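Local coordinates for core protein VP4 (Bluetongue virus, PDB 2JHP) that caps the viral messenger RNAs inside the core, using S-adenosylmethionine-dependent methyltransferase domains among its successive active sites, and forms part of the inner capsid, at residues D119-Y124 / L475-R480; N396-E401 / F410-R415; T558-A563 / R624-R629. All blocks are in the same frame, centred on the assembly; numbering follows the deposited sequence.

Interaction 1: residues D119-Y124 / L475-R480; sequences DALRNY and LFLMWR. With SAH (S-adenosyl-L-homocysteine), chain B.
L477 reaches across from the helix segment 475-480 and splits its two methyl groups between L121 and Y124 of the helix segment 119-124. Its CG lies opposite the carbonyl carbon, beside the backbone N (chi1 -65°), which sends the fork at the end of the side chain between its two partners. The CD2 branch sits over one face of the Y124 ring, 3.5 Å from Y124 CD1. It is a CH-pi contact, with L477 CD2 3.9 Å from the centroid of the Y124 ring and displaced toward the rim. The other branch, L477 CD1, meets L121 CD2 at 3.9 Å, the two leucines crossing nearly at right angles. A branched leucine suits this place because its two methyls can pack at once against a ring and an aliphatic side chain. Tyrosine suits its own because it offers a flat apolar face to the leucine while its OH hydrogen-bonds E505.

One residue along from L121, R122 leaves the same helix in another direction and serves the bound S-adenosyl-L-homocysteine. Its chain is extended until chi3 (-60°), where a bend carries the guanidinium to the ligand carboxylate. R122 NE donates to SAH O at 2.9 Å and R122 NH2 to SAH OXT at 3.0 Å. The remaining nitrogen, NH1, forms a salt bridge with D119 OD1, one turn earlier on the helix, at 3.0 Å, and with the ligand bonds this fixes the rotation of the guanidinium.

Helix 114-128 thus lies between the ligand and helix 470-480, with L121 and Y124 also packed on strands 433-437 and 499-503 of the seven-stranded mixed sheet.

Interaction 2: residues N396-E401 / F410-R415; sequences NGLLHE and FYLTNR. With SAH (S-adenosyl-L-homocysteine), chain B; GUN (guanine), chain E.
Y411 and L398, the residues with most surface buried here, meet the opposite loop in different ways: the Y411 hydroxyl rests on the backbone of G397, while L398 packs on L412. Y411 OH is 3.4 Å from G397 CA, a van der Waals contact, and its polar partner is D408. Glycine suits position 397 because, having no side chain, it lets the hydroxyl come straight against CA. The Y411 CG stands between the backbone N and the carbonyl carbon (chi1 86°), which brings the ring obliquely up to the adenine, with Y411 CD1 3.4 Å from SAH C5. A tyrosine thus serves both the base and the neighbouring loop.

The L398 side chain divides its two branches. L398 CD2 touches L412 CD1 at 3.9 Å, an apolar contact between two leucines, whereas L398 CD1 approaches SAH N6 at 3.6 Å.

Just before G397 and L398 in the chain, N396 OD1 does double duty. It accepts from L398 N at 3.1 Å, closing an Asx turn, and from SAH N6 at 3.1 Å; asparagine suits the place because its amide oxygen can accept two hydrogen bonds. G397 N donates to SAH N1 at 3.2 Å, and this bond together with that from N6 reads the Watson-Crick edge of adenine. At the other end of the ligand F410 turns one ring face to the bound guanine, F410 CE2 lying 3.9 Å from GUN N1.

Both loops flank strand 406-408, in keeping with a Rossmann-like methyltransferase that binds its cofactor beyond the strand ends. L398 and L412 lean on I424 of helix 421-430, and F410 rests on helix 114-128.

Interaction 3: residues T558-A563 / R624-R629; sequences TLMSGA and RKMGMR
Two bends in M560 bring its thioether to K625 and M626: the chain starts with CG opposite the backbone N (chi1 -162°), then turns at chi2 (71°) and again at chi3, so that the methyl group curls toward the lysine. M560 CE meets K625 CB at 3.7 Å and lies 3.8 Å from K625 CD, crossing the aliphatic part of the lysine at about a right angle. M560 SD in turn is 3.7 Å from M626 CE, the two methionines running past each other in opposite directions. M626 is itself bent at chi3 (72°), which turns its methyl onto the sulfur. Methionine suits such a place because its unbranched, flexible chain can mould itself to an irregular surface.

The contact joins the C-terminal end of helix 551-561 to the end of helix 612-625 in a part of the chain built from helices and loops, without strands. G562 is the first residue past helix 551-561 to leave helical angles, with a positive phi that glycine adopts readily, and S561 OG accepts from A563 N at 3.2 Å in an ST turn.

A lysine suits the edge of this patch, since its methylenes can pack on M560 while its charged end leads away from the contact. K625 NZ hydrogen-bonds N534 OD1. M560 also touches L530 of helix 523-533 and Y622 of helix 612-625.

In the fold
Interactions 1 and 2 probably belong to one methyltransferase unit, although their centres are 22 Å apart. L121 CD1 of the first packs on F410 CZ of the second at 4.1 Å, and both reach the same S-adenosyl-L-homocysteine, interaction 1 at its carboxylate, interaction 2 chiefly at its adenine. Along the chain interaction 2 falls between 119-124 and 475-480, so residues from 119-124 and 396-415 converge on one pocket beside the mixed sheet that includes strands 406-408 and 433-437, while helix 470-480 backs helix 114-128 on its far side. Interaction 3 follows both in sequence. Its centre is 30 Å from that of interaction 1 and 26 Å from that of interaction 2, in a helical region touching neither.

Interaction 1: residues D119-Y124 / L475-R480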
loop_
_atom_site.group_PDB
_atom_site.type_symbol
_atom_site.label_atom_id
_atom_site.label_comp_id
_atom_site.label_asym_id
_atom_site.label_seq_id
_atom_site.Cartn_x
_atom_site.Cartn_y
_atom_site.Cartn_z
ATOM N N ASP A 119 0.301 -3.206 4.688
ATOM C CA ASP A 119 -0.850 -4.102 4.529
ATOM C C ASP A 119 -1.798 -4.051 5.712
ATOM O O ASP A 119 -3.005 -4.217 5.556
ATOM C CB ASP A 119 -0.404 -5.560 4.349
ATOM C CG ASP A 119 0.176 -5.852 2.964
ATOM O OD1 ASP A 119 0.408 -4.933 2.147
ATOM O OD2 ASP A 119 0.421 -7.044 2.713
ATOM N N ALA A 120 -1.234 -3.861 6.896
ATOM C CA ALA A 120 -2.020 -3.747 8.094
ATOM C C ALA A 120 -2.841 -2.461 8.041
ATOM O O ALA A 120 -4.031 -2.477 8.321
ATOM C CB ALA A 120 -1.135 -3.792 9.301
ATOM N N LEU A 121 -2.219 -1.362 7.635
ATOM C CA LEU A 121 -2.931 -0.106 7.453
ATOM C C LEU A 121 -3.957 -0.167 6.329
ATOM O O LEU A 121 -4.993 0.476 6.408
ATOM C CB LEU A 121 -1.958 1.040 7.185
ATOM C CG LEU A 121 -0.960 1.421 8.277
ATOM C CD1 LEU A 121 -0.285 2.759 7.923
ATOM C CD2 LEU A 121 -1.613 1.498 9.651
ATOM N N ARG A 122 -3.667 -0.923 5.276
ATOM C CA ARG A 122 -4.562 -0.966 4.138
ATOM C C ARG A 122 -5.784 -1.822 4.432
ATOM O O ARG A 122 -6.879 -1.529 3.941
ATOM C CB ARG A 122 -3.853 -1.469 2.889
ATOM C CG ARG A 122 -4.490 -0.952 1.592
ATOM C CD ARG A 122 -3.764 -1.403 0.325
ATOM N NE ARG A 122 -2.381 -0.942 0.323
ATOM C CZ ARG A 122 -1.355 -1.696 0.688
ATOM N NH1 ARG A 122 -1.579 -2.945 1.065
ATOM N NH2 ARG A 122 -0.126 -1.198 0.679
ATOM N N ASN A 123 -5.606 -2.872 5.233
ATOM C CA ASN A 123 -6.724 -3.730 5.587
ATOM C C ASN A 123 -7.715 -3.002 6.444
ATOM O O ASN A 123 -8.883 -3.093 6.196
ATOM C CB ASN A 123 -6.256 -5.048 6.203
ATOM C CG ASN A 123 -5.497 -5.929 5.196
ATOM O OD1 ASN A 123 -5.441 -5.643 3.989
ATOM N ND2 ASN A 123 -4.901 -7.003 5.698
ATOM N N TYR A 124 -7.238 -2.218 7.400
ATOM C CA TYR A 124 -8.116 -1.345 8.182
ATOM C C TYR A 124 -8.908 -0.431 7.237
ATOM O O TYR A 124 -10.128 -0.232 7.416
ATOM C CB TYR A 124 -7.315 -0.521 9.204
ATOM C CG TYR A 124 -8.066 0.669 9.788
ATOM C CD1 TYR A 124 -8.952 0.508 10.859
ATOM C CD2 TYR A 124 -7.889 1.961 9.268
ATOM C CE1 TYR A 124 -9.638 1.595 11.400
ATOM C CE2 TYR A 124 -8.578 3.062 9.801
ATOM C CZ TYR A 124 -9.453 2.870 10.867
ATOM O OH TYR A 124 -10.145 3.951 11.395
ATOM N N LEU A 475 -0.079 0.039 16.928
ATOM C CA LEU A 475 -0.367 -0.339 18.299
ATOM C C LEU A 475 -1.768 0.101 18.728
ATOM O O LEU A 475 -2.443 -0.593 19.494
ATOM C CB LEU A 475 0.688 0.282 19.216
ATOM C CG LEU A 475 1.880 -0.569 19.673
ATOM C CD1 LEU A 475 1.849 -2.013 19.167
ATOM C CD2 LEU A 475 3.185 0.106 19.346
ATOM N N PHE A 476 -2.193 1.260 18.235
ATOM C CA PHE A 476 -3.549 1.722 18.431
ATOM C C PHE A 476 -4.551 0.739 17.822
ATOM O O PHE A 476 -5.539 0.383 18.467
ATOM C CB PHE A 476 -3.737 3.111 17.831
ATOM C CG PHE A 476 -5.063 3.730 18.160
ATOM C CD1 PHE A 476 -5.283 4.310 19.411
ATOM C CD2 PHE A 476 -6.100 3.725 17.235
ATOM C CE1 PHE A 476 -6.497 4.886 19.722
ATOM C CE2 PHE A 476 -7.314 4.298 17.541
ATOM C CZ PHE A 476 -7.511 4.883 18.789
ATOM N N LEU A 477 -4.283 0.301 16.596
ATOM C CA LEU A 477 -5.172 -0.620 15.890
ATOM C C LEU A 477 -5.099 -2.019 16.453
ATOM O O LEU A 477 -6.095 -2.718 16.454
ATOM C CB LEU A 477 -4.891 -0.633 14.372
ATOM C CG LEU A 477 -5.169 0.676 13.629
ATOM C CD1 LEU A 477 -4.441 0.759 12.291
ATOM C CD2 LEU A 477 -6.668 0.862 13.470
ATOM N N MET A 478 -3.933 -2.436 16.927
ATOM C CA MET A 478 -3.854 -3.687 17.668
ATOM C C MET A 478 -4.886 -3.662 18.823
ATOM O O MET A 478 -5.610 -4.634 19.069
ATOM C CB MET A 478 -2.454 -3.943 18.214
ATOM C CG MET A 478 -1.526 -4.546 17.192
ATOM S SD MET A 478 0.082 -4.963 17.885
ATOM C CE MET A 478 0.990 -5.373 16.402
ATOM N N TRP A 479 -4.960 -2.509 19.483
ATOM C CA TRP A 479 -5.705 -2.320 20.718
ATOM C C TRP A 479 -7.209 -2.152 20.502
ATOM O O TRP A 479 -8.000 -2.709 21.251
ATOM C CB TRP A 479 -5.108 -1.108 21.432
ATOM C CG TRP A 479 -5.754 -0.677 22.692
ATOM C CD1 TRP A 479 -6.172 -1.463 23.710
ATOM C CD2 TRP A 479 -5.998 0.672 23.093
ATOM N NE1 TRP A 479 -6.695 -0.690 24.722
ATOM C CE2 TRP A 479 -6.597 0.627 24.366
ATOM C CE3 TRP A 479 -5.781 1.920 22.488
ATOM C CZ2 TRP A 479 -6.986 1.781 25.052
ATOM C CZ3 TRP A 479 -6.166 3.068 23.167
ATOM C CH2 TRP A 479 -6.768 2.990 24.430
ATOM N N ARG A 480 -7.577 -1.389 19.472
ATOM C CA ARG A 480 -8.966 -1.063 19.156
ATOM C C ARG A 480 -9.621 -2.077 18.200
ATOM O O ARG A 480 -10.812 -2.378 18.328
ATOM C CB ARG A 480 -9.053 0.364 18.584
ATOM C CG ARG A 480 -10.457 0.835 18.173
ATOM C CD ARG A 480 -11.098 1.740 19.201
ATOM N NE ARG A 480 -10.829 3.158 18.952
ATOM C CZ ARG A 480 -10.964 4.122 19.866
ATOM N NH1 ARG A 480 -11.356 3.833 21.108
ATOM N NH2 ARG A 480 -10.701 5.379 19.540
HETATM N N SAH B . -1.434 3.924 -2.098
HETATM C CA SAH B . -0.739 2.638 -2.423
HETATM C CB SAH B . 0.518 2.781 -3.286
HETATM C CG SAH B . 1.311 4.075 -3.271
HETATM S SD SAH B . 2.521 4.090 -4.622
HETATM C C SAH B . -0.456 1.794 -1.190
HETATM O O SAH B . -1.304 1.681 -0.302
HETATM O OXT SAH B . 0.604 1.181 -1.069
HETATM C "C5'" SAH B . 2.250 5.872 -4.847
HETATM C "C4'" SAH B . 1.385 6.193 -6.053
HETATM O "O4'" SAH B . 0.621 7.360 -5.826
HETATM C "C3'" SAH B . 2.208 6.435 -7.316
HETATM O "O3'" SAH B . 1.532 5.776 -8.374
HETATM C "C2'" SAH B . 2.134 7.939 -7.533
HETATM O "O2'" SAH B . 2.133 8.299 -8.889
HETATM C "C1'" SAH B . 0.784 8.278 -6.902
HETATM N N9 SAH B . 0.682 9.690 -6.471
HETATM C C8 SAH B . 1.671 10.473 -5.921
HETATM N N7 SAH B . 1.162 11.708 -5.675
HETATM C C5 SAH B . -0.136 11.728 -6.060
HETATM C C6 SAH B . -1.125 12.716 -6.030
HETATM N N6 SAH B . -0.851 13.926 -5.546
HETATM N N1 SAH B . -2.397 12.436 -6.493
HETATM C C2 SAH B . -2.691 11.176 -6.986
HETATM N N3 SAH B . -1.716 10.195 -7.017
HETATM C C4 SAH B . -0.455 10.462 -6.563
#

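Interaction 2: residues N396-E401 / F410-R415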
loop_
_atom_site.group_PDB
_atom_site.type_symbol
_atom_site.label_atom_id
_atom_site.label_comp_id
_atom_site.label_asym_id
_atom_site.label_seq_id
_atom_site.Cartn_x
_atom_site.Cartn_y
_atom_site.Cartn_z
ATOM N N ASN A 396 -6.252 13.146 -9.257
ATOM C CA ASN A 396 -5.310 13.671 -8.273
ATOM C C ASN A 396 -5.969 13.805 -6.900
ATOM O O ASN A 396 -6.862 14.637 -6.695
ATOM C CB ASN A 396 -4.716 15.014 -8.724
ATOM C CG ASN A 396 -3.554 15.491 -7.833
ATOM O OD1 ASN A 396 -3.490 15.186 -6.630
ATOM N ND2 ASN A 396 -2.631 16.253 -8.426
ATOM N N GLY A 397 -5.487 12.997 -5.962
ATOM C CA GLY A 397 -6.036 12.908 -4.623
ATOM C C GLY A 397 -6.242 14.244 -3.951
ATOM O O GLY A 397 -7.274 14.457 -3.308
ATOM N N LEU A 398 -5.270 15.144 -4.116
ATOM C CA LEU A 398 -5.298 16.455 -3.465
ATOM C C LEU A 398 -6.400 17.331 -4.030
ATOM O O LEU A 398 -6.905 18.209 -3.340
ATOM C CB LEU A 398 -3.959 17.174 -3.613
ATOM C CG LEU A 398 -2.687 16.449 -3.178
ATOM C CD1 LEU A 398 -1.474 17.082 -3.843
ATOM C CD2 LEU A 398 -2.545 16.435 -1.670
ATOM N N LEU A 399 -6.781 17.088 -5.280
ATOM C CA LEU A 399 -7.754 17.945 -5.961
ATOM C C LEU A 399 -9.144 17.329 -6.030
ATOM O O LEU A 399 -10.094 17.977 -6.456
ATOM C CB LEU A 399 -7.263 18.290 -7.371
ATOM C CG LEU A 399 -5.896 18.972 -7.502
ATOM C CD1 LEU A 399 -5.347 18.795 -8.919
ATOM C CD2 LEU A 399 -5.997 20.446 -7.115
ATOM N N HIS A 400 -9.261 16.078 -5.607
ATOM C CA HIS A 400 -10.526 15.372 -5.674
ATOM C C HIS A 400 -11.371 15.654 -4.431
ATOM O O HIS A 400 -10.927 15.426 -3.299
ATOM C CB HIS A 400 -10.267 13.874 -5.838
ATOM C CG HIS A 400 -11.509 13.049 -5.939
ATOM N ND1 HIS A 400 -12.059 12.398 -4.856
ATOM C CD2 HIS A 400 -12.308 12.765 -6.995
ATOM C CE1 HIS A 400 -13.147 11.754 -5.239
ATOM N NE2 HIS A 400 -13.319 11.959 -6.534
ATOM N N GLU A 401 -12.578 16.172 -4.646
ATOM C CA GLU A 401 -13.548 16.321 -3.563
ATOM C C GLU A 401 -14.484 15.112 -3.569
ATOM O O GLU A 401 -15.102 14.809 -4.584
ATOM C CB GLU A 401 -14.332 17.635 -3.684
ATOM C CG GLU A 401 -15.033 18.053 -2.383
ATOM C CD GLU A 401 -15.382 19.537 -2.325
ATOM O OE1 GLU A 401 -14.550 20.371 -2.748
ATOM O OE2 GLU A 401 -16.486 19.870 -1.838
ATOM N N PHE A 410 0.215 6.233 1.554
ATOM C CA PHE A 410 1.537 6.187 0.955
ATOM C C PHE A 410 1.646 6.901 -0.387
ATOM O O PHE A 410 2.016 6.292 -1.386
ATOM C CB PHE A 410 2.050 4.730 0.812
ATOM C CG PHE A 410 1.962 3.920 2.063
ATOM C CD1 PHE A 410 0.998 2.937 2.189
ATOM C CD2 PHE A 410 2.849 4.132 3.108
ATOM C CE1 PHE A 410 0.908 2.181 3.339
ATOM C CE2 PHE A 410 2.776 3.370 4.269
ATOM C CZ PHE A 410 1.800 2.396 4.386
ATOM N N TYR A 411 1.327 8.189 -0.409
ATOM C CA TYR A 411 1.444 8.955 -1.636
ATOM C C TYR A 411 1.610 10.448 -1.382
ATOM O O TYR A 411 2.354 11.124 -2.095
ATOM C CB TYR A 411 0.264 8.660 -2.588
ATOM C CG TYR A 411 -0.999 9.478 -2.382
ATOM C CD1 TYR A 411 -1.145 10.729 -2.984
ATOM C CD2 TYR A 411 -2.060 8.985 -1.614
ATOM C CE1 TYR A 411 -2.313 11.482 -2.816
ATOM C CE2 TYR A 411 -3.241 9.728 -1.432
ATOM C CZ TYR A 411 -3.364 10.970 -2.039
ATOM O OH TYR A 411 -4.503 11.727 -1.864
ATOM N N LEU A 412 0.918 10.956 -0.369
ATOM C CA LEU A 412 0.935 12.392 -0.054
ATOM C C LEU A 412 2.300 13.076 -0.223
ATOM O O LEU A 412 2.414 14.058 -0.948
ATOM C CB LEU A 412 0.400 12.626 1.354
ATOM C CG LEU A 412 -1.076 13.009 1.572
ATOM C CD1 LEU A 412 -1.898 13.100 0.305
ATOM C CD2 LEU A 412 -1.741 12.094 2.571
ATOM N N THR A 413 3.326 12.527 0.425
ATOM C CA THR A 413 4.623 13.146 0.536
ATOM C C THR A 413 5.590 12.617 -0.499
ATOM O O THR A 413 6.816 12.740 -0.339
ATOM C CB THR A 413 5.210 12.894 1.909
ATOM O OG1 THR A 413 4.973 11.535 2.283
ATOM C CG2 THR A 413 4.578 13.830 2.944
ATOM N N ASN A 414 5.043 12.009 -1.556
ATOM C CA ASN A 414 5.778 11.747 -2.789
ATOM C C ASN A 414 6.313 13.067 -3.338
ATOM O O ASN A 414 5.645 14.102 -3.228
ATOM C CB ASN A 414 4.871 11.111 -3.842
ATOM C CG ASN A 414 4.708 9.601 -3.672
ATOM O OD1 ASN A 414 4.314 8.919 -4.615
ATOM N ND2 ASN A 414 4.990 9.079 -2.476
ATOM N N ARG A 415 7.501 13.020 -3.943
ATOM C CA ARG A 415 8.197 14.220 -4.379
ATOM C C ARG A 415 7.403 15.064 -5.395
ATOM O O ARG A 415 7.581 16.286 -5.459
ATOM C CB ARG A 415 9.588 13.861 -4.900
ATOM C CG ARG A 415 10.594 14.997 -4.795
ATOM C CD ARG A 415 12.036 14.483 -4.692
ATOM N NE ARG A 415 12.233 13.686 -3.475
ATOM C CZ ARG A 415 12.656 14.171 -2.309
ATOM N NH1 ARG A 415 12.953 15.461 -2.173
ATOM N NH2 ARG A 415 12.795 13.357 -1.276
HETATM N N SAH B . -1.434 3.924 -2.098
HETATM C CA SAH B . -0.739 2.638 -2.423
HETATM C CB SAH B . 0.518 2.781 -3.286
HETATM C CG SAH B . 1.311 4.075 -3.271
HETATM S SD SAH B . 2.521 4.090 -4.622
HETATM C C SAH B . -0.456 1.794 -1.190
HETATM O O SAH B . -1.304 1.681 -0.302
HETATM O OXT SAH B . 0.604 1.181 -1.069
HETATM C "C5'" SAH B . 2.250 5.872 -4.847
HETATM C "C4'" SAH B . 1.385 6.193 -6.053
HETATM O "O4'" SAH B . 0.621 7.360 -5.826
HETATM C "C3'" SAH B . 2.208 6.435 -7.316
HETATM O "O3'" SAH B . 1.532 5.776 -8.374
HETATM C "C2'" SAH B . 2.134 7.939 -7.533
HETATM O "O2'" SAH B . 2.133 8.299 -8.889
HETATM C "C1'" SAH B . 0.784 8.278 -6.902
HETATM N N9 SAH B . 0.682 9.690 -6.471
HETATM C C8 SAH B . 1.671 10.473 -5.921
HETATM N N7 SAH B . 1.162 11.708 -5.675
HETATM C C5 SAH B . -0.136 11.728 -6.060
HETATM C C6 SAH B . -1.125 12.716 -6.030
HETATM N N6 SAH B . -0.851 13.926 -5.546
HETATM N N1 SAH B . -2.397 12.436 -6.493
HETATM C C2 SAH B . -2.691 11.176 -6.986
HETATM N N3 SAH B . -1.716 10.195 -7.017
HETATM C C4 SAH B . -0.455 10.462 -6.563
HETATM N N9 GUN E . 3.259 -1.506 0.742
HETATM C C8 GUN E . 3.265 -1.056 -0.512
HETATM N N7 GUN E . 4.004 0.055 -0.577
HETATM C C5 GUN E . 4.478 0.316 0.641
HETATM C C6 GUN E . 5.292 1.324 1.162
HETATM O O6 GUN E . 5.727 2.219 0.439
HETATM N N1 GUN E . 5.613 1.309 2.526
HETATM C C2 GUN E . 5.097 0.276 3.324
HETATM N N2 GUN E . 5.379 0.228 4.611
HETATM N N3 GUN E . 4.316 -0.678 2.787
HETATM C C4 GUN E . 4.000 -0.682 1.482
#

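Interaction 3: residues T558-A563 / R624-R629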
loop_
_atom_site.group_PDB
_atom_site.type_symbol
_atom_site.label_atom_id
_atom_site.label_comp_id
_atom_site.label_asym_id
_atom_site.label_seq_id
_atom_site.Cartn_x
_atom_site.Cartn_y
_atom_site.Cartn_z
ATOM N N THR A 558 9.419 17.358 23.443
ATOM C CA THR A 558 8.776 16.507 22.434
ATOM C C THR A 558 8.550 17.261 21.130
ATOM O O THR A 558 8.913 16.767 20.062
ATOM C CB THR A 558 7.427 15.900 22.915
ATOM O OG1 THR A 558 6.638 16.918 23.536
ATOM C CG2 THR A 558 7.647 14.767 23.911
ATOM N N LEU A 559 7.980 18.463 21.225
ATOM C CA LEU A 559 7.780 19.326 20.055
ATOM C C LEU A 559 9.085 19.839 19.407
ATOM O O LEU A 559 9.308 19.685 18.192
ATOM C CB LEU A 559 6.904 20.516 20.427
ATOM C CG LEU A 559 5.405 20.269 20.523
ATOM C CD1 LEU A 559 4.732 21.508 21.100
ATOM C CD2 LEU A 559 4.829 19.910 19.162
ATOM N N MET A 560 9.942 20.434 20.232
ATOM C CA MET A 560 11.134 21.117 19.766
ATOM C C MET A 560 12.168 20.142 19.214
ATOM O O MET A 560 12.964 20.512 18.368
ATOM C CB MET A 560 11.712 21.957 20.903
ATOM C CG MET A 560 12.684 23.046 20.480
ATOM S SD MET A 560 11.924 24.421 19.618
ATOM C CE MET A 560 10.993 25.183 20.933
ATOM N N SER A 561 12.135 18.893 19.671
ATOM C CA SER A 561 13.093 17.886 19.211
ATOM C C SER A 561 12.889 17.474 17.752
ATOM O O SER A 561 13.852 17.115 17.072
ATOM C CB SER A 561 13.046 16.643 20.101
ATOM O OG SER A 561 11.800 15.984 19.986
ATOM N N GLY A 562 11.641 17.515 17.283
ATOM C CA GLY A 562 11.285 17.054 15.943
ATOM C C GLY A 562 11.409 15.542 15.815
ATOM O O GLY A 562 11.372 14.994 14.709
ATOM N N ALA A 563 11.538 14.874 16.955
ATOM C CA ALA A 563 11.800 13.451 17.004
ATOM C C ALA A 563 10.544 12.589 17.202
ATOM O O ALA A 563 10.587 11.380 16.967
ATOM C CB ALA A 563 12.824 13.162 18.089
ATOM N N ARG A 624 7.525 31.042 20.567
ATOM C CA ARG A 624 8.462 32.143 20.769
ATOM C C ARG A 624 9.826 31.782 20.189
ATOM O O ARG A 624 10.600 32.664 19.814
ATOM C CB ARG A 624 8.579 32.487 22.258
ATOM C CG ARG A 624 8.572 33.986 22.562
ATOM C CD ARG A 624 9.942 34.521 22.967
ATOM N NE ARG A 624 10.970 34.300 21.951
ATOM C CZ ARG A 624 12.103 34.993 21.855
ATOM N NH1 ARG A 624 12.369 35.979 22.706
ATOM N NH2 ARG A 624 12.972 34.708 20.893
ATOM N N LYS A 625 10.113 30.483 20.111
ATOM C CA LYS A 625 11.341 30.009 19.484
ATOM C C LYS A 625 11.206 29.863 17.970
ATOM O O LYS A 625 12.214 29.812 17.261
ATOM C CB LYS A 625 11.810 28.696 20.108
ATOM C CG LYS A 625 12.846 28.875 21.198
ATOM C CD LYS A 625 13.825 27.715 21.190
ATOM C CE LYS A 625 15.099 28.062 21.933
ATOM N NZ LYS A 625 15.965 29.006 21.166
ATOM N N MET A 626 9.965 29.796 17.484
ATOM C CA MET A 626 9.685 29.754 16.037
ATOM C C MET A 626 8.282 30.236 15.633
ATOM O O MET A 626 7.284 29.513 15.772
ATOM C CB MET A 626 9.982 28.367 15.443
ATOM C CG MET A 626 9.586 27.189 16.314
ATOM S SD MET A 626 10.406 25.683 15.763
ATOM C CE MET A 626 12.104 25.955 16.275
ATOM N N GLY A 627 8.227 31.475 15.151
ATOM C CA GLY A 627 7.038 32.019 14.496
ATOM C C GLY A 627 7.257 31.944 12.998
ATOM O O GLY A 627 8.360 31.610 12.553
ATOM N N MET A 628 6.218 32.261 12.221
ATOM C CA MET A 628 6.231 32.113 10.752
ATOM C C MET A 628 6.395 30.649 10.329
ATOM O O MET A 628 5.487 30.080 9.716
ATOM C CB MET A 628 7.294 32.998 10.087
ATOM C CG MET A 628 6.965 34.483 10.063
ATOM S SD MET A 628 8.124 35.404 9.020
ATOM C CE MET A 628 9.661 35.273 9.954
ATOM N N ARG A 629 7.547 30.050 10.654
ATOM C CA ARG A 629 7.731 28.596 10.578
ATOM C C ARG A 629 6.822 27.995 11.638
ATOM O O ARG A 629 7.286 27.601 12.712
ATOM C CB ARG A 629 9.179 28.187 10.882
ATOM C CG ARG A 629 10.252 28.759 9.964
ATOM C CD ARG A 629 11.588 28.051 10.191
ATOM N NE ARG A 629 12.054 28.147 11.576
ATOM C CZ ARG A 629 13.126 27.522 12.061
ATOM N NH1 ARG A 629 13.457 27.679 13.338
ATOM N NH2 ARG A 629 13.866 26.736 11.281
#